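Local coordinates for putative transcriptional regulator, IclR family (Arthrobacter aurescens, PDB 3OBF), which is probably a DNA-binding transcription factor of the IclR family, represented here by its C-terminal, GAF-related domain, at residues 4-16 / 159-171. Numbering follows the deposited sequence.
Sequences EERRVAYPVLREL and ACAAAAAKVTTRL
The first and last helices of this GAF-like IclR C-terminal domain pack here as a roughly antiparallel pair, touching through Val8, Val12 and Leu16 on one side and Ala159, Ala163, Val167 and Arg170 on the other. The segment axes approach to 9.2 Å at 142°. Val12 is a knob in the hole formed by Ala163, Lys166, Val167 and Arg170. Its CG1, anti to the backbone N (chi1 171°), lies 3.9 Å from Val167 CG2 and meets Ala163 CB. Its other methyl, CG2, sits over one face of the Arg170 guanidinium, 3.2 Å above the plane and offset toward the rim. Pro11 CG meets the edge of that group, 3.7 Å from Arg170 NH1. Arg170 NH1 is also 3.0 Å from Val8 O, but the angle is too poor for a hydrogen bond. Val8 CG1 packs tightly on Arg170 CB at 3.3 Å. Leu16 spreads its two methyls, CD1 to Ala159 CB and CD2 to Ala163 CB. At the other end, Leu171 CD2 lies beside Glu4. Both helices lie on the antiparallel sheet: Ala9 and Leu13 touch Leu26 of strand 24-29, Leu16 and Cys160 reach Ile141 of strand 135-144, and Ala164 rests on Ser126 of strand 121-129.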
loop_
_atom_site.group_PDB
_atom_site.type_symbol
_atom_site.label_atom_id
_atom_site.label_comp_id
_atom_site.label_asym_id
_atom_site.label_seq_id
_atom_site.Cartn_x
_atom_site.Cartn_y
_atom_site.Cartn_z
ATOM N N GLU A 4 3.282 -15.374 10.387
ATOM C CA GLU A 4 2.350 -16.034 9.482
ATOM C C GLU A 4 2.095 -15.194 8.204
ATOM O O GLU A 4 2.042 -15.730 7.085
ATOM C CB GLU A 4 1.035 -16.407 10.179
ATOM C CG GLU A 4 0.274 -17.536 9.433
ATOM C CD GLU A 4 -1.205 -17.715 9.870
ATOM O OE1 GLU A 4 -1.560 -17.396 11.035
ATOM O OE2 GLU A 4 -2.029 -18.199 9.041
ATOM N N GLU A 5 1.971 -13.882 8.379
ATOM C CA GLU A 5 1.747 -12.980 7.255
ATOM C C GLU A 5 2.910 -13.116 6.259
ATOM O O GLU A 5 2.694 -13.248 5.055
ATOM C CB GLU A 5 1.659 -11.513 7.736
ATOM C CG GLU A 5 0.312 -11.158 8.394
ATOM C CD GLU A 5 0.230 -11.553 9.865
ATOM O OE1 GLU A 5 1.197 -12.084 10.477
ATOM O OE2 GLU A 5 -0.824 -11.313 10.431
ATOM N N ARG A 6 4.130 -13.071 6.784
ATOM C CA ARG A 6 5.314 -13.135 5.953
ATOM C C ARG A 6 5.410 -14.468 5.223
ATOM O O ARG A 6 5.750 -14.510 4.031
ATOM C CB ARG A 6 6.581 -12.844 6.765
ATOM C CG ARG A 6 6.804 -11.314 6.960
ATOM C CD ARG A 6 8.135 -10.991 7.623
ATOM N NE ARG A 6 8.186 -11.523 8.988
ATOM C CZ ARG A 6 8.731 -12.684 9.355
ATOM N NH1 ARG A 6 8.692 -13.051 10.635
ATOM N NH2 ARG A 6 9.320 -13.481 8.471
ATOM N N ARG A 7 5.084 -15.542 5.937
ATOM C CA ARG A 7 5.152 -16.867 5.370
ATOM C C ARG A 7 4.097 -17.056 4.255
ATOM O O ARG A 7 4.391 -17.554 3.172
ATOM C CB ARG A 7 5.008 -17.922 6.490
ATOM C CG ARG A 7 4.676 -19.324 6.007
ATOM C CD ARG A 7 5.280 -20.375 6.944
ATOM N NE ARG A 7 6.742 -20.189 7.028
ATOM C CZ ARG A 7 7.533 -20.673 7.999
ATOM N NH1 ARG A 7 7.024 -21.401 8.994
ATOM N NH2 ARG A 7 8.843 -20.428 7.985
ATOM N N VAL A 8 2.873 -16.643 4.525
ATOM C CA VAL A 8 1.806 -16.854 3.573
ATOM C C VAL A 8 2.006 -15.946 2.361
ATOM O O VAL A 8 1.681 -16.316 1.240
ATOM C CB VAL A 8 0.439 -16.593 4.241
ATOM C CG1 VAL A 8 -0.609 -16.267 3.204
ATOM C CG2 VAL A 8 0.031 -17.793 5.081
ATOM N N ALA A 9 2.576 -14.766 2.586
ATOM C CA ALA A 9 2.693 -13.798 1.529
ATOM C C ALA A 9 3.799 -14.128 0.566
ATOM O O ALA A 9 3.686 -13.784 -0.613
ATOM C CB ALA A 9 2.878 -12.339 2.063
ATOM N N TYR A 10 4.885 -14.737 1.046
ATOM C CA TYR A 10 6.048 -14.887 0.175
ATOM C C TYR A 10 5.771 -15.514 -1.227
ATOM O O TYR A 10 6.182 -14.930 -2.225
ATOM C CB TYR A 10 7.236 -15.571 0.864
ATOM C CG TYR A 10 8.392 -15.659 -0.097
ATOM C CD1 TYR A 10 9.277 -14.601 -0.233
ATOM C CD2 TYR A 10 8.565 -16.782 -0.929
ATOM C CE1 TYR A 10 10.337 -14.650 -1.143
ATOM C CE2 TYR A 10 9.632 -16.830 -1.851
ATOM C CZ TYR A 10 10.492 -15.749 -1.943
ATOM O OH TYR A 10 11.527 -15.767 -2.824
ATOM N N PRO A 11 5.081 -16.692 -1.295
ATOM C CA PRO A 11 4.830 -17.288 -2.618
ATOM C C PRO A 11 3.937 -16.407 -3.468
ATOM O O PRO A 11 4.023 -16.445 -4.716
ATOM C CB PRO A 11 4.052 -18.573 -2.319
ATOM C CG PRO A 11 4.217 -18.828 -0.851
ATOM C CD PRO A 11 4.540 -17.511 -0.199
ATOM N N VAL A 12 3.052 -15.663 -2.800
ATOM C CA VAL A 12 2.088 -14.848 -3.512
ATOM C C VAL A 12 2.831 -13.608 -4.090
ATOM O O VAL A 12 2.576 -13.194 -5.213
ATOM C CB VAL A 12 0.893 -14.450 -2.599
ATOM C CG1 VAL A 12 0.004 -13.413 -3.272
ATOM C CG2 VAL A 12 0.049 -15.672 -2.203
ATOM N N LEU A 13 3.774 -13.058 -3.344
ATOM C CA LEU A 13 4.566 -11.904 -3.875
ATOM C C LEU A 13 5.446 -12.360 -5.025
ATOM O O LEU A 13 5.589 -11.641 -5.997
ATOM C CB LEU A 13 5.456 -11.252 -2.808
ATOM C CG LEU A 13 4.858 -10.648 -1.540
ATOM C CD1 LEU A 13 5.994 -10.279 -0.570
ATOM C CD2 LEU A 13 3.943 -9.418 -1.832
ATOM N N ARG A 14 6.020 -13.560 -4.913
ATOM C CA ARG A 14 6.914 -14.070 -5.967
ATOM C C ARG A 14 6.113 -14.216 -7.280
ATOM O O ARG A 14 6.541 -13.752 -8.324
ATOM C CB ARG A 14 7.602 -15.393 -5.551
ATOM C CG ARG A 14 8.602 -15.941 -6.611
ATOM C CD ARG A 14 9.024 -17.400 -6.330
ATOM N NE ARG A 14 8.026 -18.104 -5.502
ATOM C CZ ARG A 14 8.204 -19.295 -4.939
ATOM N NH1 ARG A 14 9.344 -19.963 -5.110
ATOM N NH2 ARG A 14 7.236 -19.828 -4.210
ATOM N N GLU A 15 4.932 -14.819 -7.178
ATOM C CA GLU A 15 4.009 -14.980 -8.280
ATOM C C GLU A 15 3.598 -13.614 -8.858
ATOM O O GLU A 15 3.469 -13.455 -10.077
ATOM C CB GLU A 15 2.797 -15.787 -7.774
ATOM C CG GLU A 15 1.616 -16.107 -8.763
ATOM C CD GLU A 15 0.368 -16.726 -8.017
ATOM O OE1 GLU A 15 -0.012 -16.236 -6.895
ATOM O OE2 GLU A 15 -0.242 -17.702 -8.549
ATOM N N LEU A 16 3.373 -12.629 -7.989
ATOM C CA LEU A 16 2.912 -11.345 -8.448
ATOM C C LEU A 16 3.977 -10.597 -9.276
ATOM O O LEU A 16 3.663 -9.935 -10.281
ATOM C CB LEU A 16 2.466 -10.500 -7.261
ATOM C CG LEU A 16 1.968 -9.069 -7.520
ATOM C CD1 LEU A 16 0.715 -9.128 -8.399
ATOM C CD2 LEU A 16 1.702 -8.268 -6.158
ATOM N N ALA A 159 -4.193 -6.315 -10.049
ATOM C CA ALA A 159 -3.270 -7.392 -9.714
ATOM C C ALA A 159 -2.951 -7.350 -8.212
ATOM O O ALA A 159 -2.941 -8.383 -7.534
ATOM C CB ALA A 159 -1.987 -7.274 -10.540
ATOM N N CYS A 160 -2.737 -6.137 -7.703
ATOM C CA CYS A 160 -2.371 -5.945 -6.312
ATOM C C CYS A 160 -3.507 -6.412 -5.415
ATOM O O CYS A 160 -3.291 -7.092 -4.432
ATOM C CB CYS A 160 -2.055 -4.476 -6.065
ATOM S SG CYS A 160 -1.370 -4.134 -4.492
ATOM N N ALA A 161 -4.726 -6.036 -5.778
ATOM C CA ALA A 161 -5.888 -6.366 -4.999
ATOM C C ALA A 161 -6.105 -7.889 -5.033
ATOM O O ALA A 161 -6.461 -8.489 -3.998
ATOM C CB ALA A 161 -7.096 -5.638 -5.552
ATOM N N ALA A 162 -5.867 -8.506 -6.196
ATOM C CA ALA A 162 -6.026 -9.956 -6.305
ATOM C C ALA A 162 -5.026 -10.671 -5.422
ATOM O O ALA A 162 -5.397 -11.596 -4.724
ATOM C CB ALA A 162 -5.927 -10.446 -7.779
ATOM N N ALA A 163 -3.768 -10.214 -5.414
ATOM C CA ALA A 163 -2.727 -10.788 -4.563
ATOM C C ALA A 163 -3.039 -10.594 -3.077
ATOM O O ALA A 163 -2.914 -11.547 -2.285
ATOM C CB ALA A 163 -1.343 -10.195 -4.902
ATOM N N ALA A 164 -3.469 -9.391 -2.694
ATOM C CA ALA A 164 -3.848 -9.178 -1.277
ATOM C C ALA A 164 -5.009 -10.083 -0.828
ATOM O O ALA A 164 -5.014 -10.560 0.310
ATOM C CB ALA A 164 -4.149 -7.713 -0.967
ATOM N N ALA A 165 -5.965 -10.333 -1.734
ATOM C CA ALA A 165 -7.096 -11.204 -1.440
ATOM C C ALA A 165 -6.611 -12.640 -1.249
ATOM O O ALA A 165 -7.200 -13.396 -0.485
ATOM C CB ALA A 165 -8.156 -11.149 -2.558
ATOM N N LYS A 166 -5.563 -13.022 -1.978
ATOM C CA LYS A 166 -5.002 -14.372 -1.838
ATOM C C LYS A 166 -4.314 -14.533 -0.464
ATOM O O LYS A 166 -4.409 -15.571 0.166
ATOM C CB LYS A 166 -3.950 -14.644 -2.927
ATOM C CG LYS A 166 -4.434 -15.301 -4.181
ATOM C CD LYS A 166 -3.321 -16.105 -4.839
ATOM C CE LYS A 166 -3.893 -17.411 -5.468
ATOM N NZ LYS A 166 -4.329 -17.310 -6.909
ATOM N N VAL A 167 -3.559 -13.526 -0.046
ATOM C CA VAL A 167 -2.942 -13.572 1.270
ATOM C C VAL A 167 -4.008 -13.630 2.389
ATOM O O VAL A 167 -3.915 -14.449 3.303
ATOM C CB VAL A 167 -1.957 -12.389 1.453
ATOM C CG1 VAL A 167 -1.324 -12.377 2.887
ATOM C CG2 VAL A 167 -0.888 -12.488 0.390
ATOM N N THR A 168 -5.031 -12.786 2.287
ATOM C CA THR A 168 -6.128 -12.771 3.253
ATOM C C THR A 168 -6.776 -14.150 3.338
ATOM O O THR A 168 -6.954 -14.691 4.434
ATOM C CB THR A 168 -7.195 -11.754 2.847
ATOM O OG1 THR A 168 -6.668 -10.431 2.944
ATOM C CG2 THR A 168 -8.459 -11.873 3.731
ATOM N N THR A 169 -7.136 -14.704 2.179
ATOM C CA THR A 169 -7.731 -16.022 2.102
ATOM C C THR A 169 -6.842 -17.036 2.800
ATOM O O THR A 169 -7.316 -17.864 3.571
ATOM C CB THR A 169 -7.877 -16.468 0.637
ATOM O OG1 THR A 169 -8.859 -15.656 -0.016
ATOM C CG2 THR A 169 -8.286 -17.952 0.533
ATOM N N ARG A 170 -5.539 -16.970 2.541
ATOM C CA ARG A 170 -4.655 -17.976 3.083
ATOM C C ARG A 170 -4.424 -17.826 4.576
ATOM O O ARG A 170 -4.018 -18.780 5.221
ATOM C CB ARG A 170 -3.330 -17.999 2.327
ATOM C CG ARG A 170 -3.410 -18.587 0.940
ATOM C CD ARG A 170 -2.100 -19.273 0.695
ATOM N NE ARG A 170 -1.629 -19.241 -0.687
ATOM C CZ ARG A 170 -0.355 -18.991 -1.024
ATOM N NH1 ARG A 170 0.566 -18.711 -0.076
ATOM N NH2 ARG A 170 -0.006 -18.994 -2.308
ATOM N N LEU A 171 -4.694 -16.636 5.119
ATOM C CA LEU A 171 -4.654 -16.394 6.562
ATOM C C LEU A 171 -5.939 -16.812 7.279
ATOM O O LEU A 171 -6.028 -16.699 8.485
ATOM C CB LEU A 171 -4.372 -14.911 6.865
ATOM C CG LEU A 171 -3.014 -14.318 6.497
ATOM C CD1 LEU A 171 -3.035 -12.819 6.731
ATOM C CD2 LEU A 171 -1.912 -14.926 7.309
#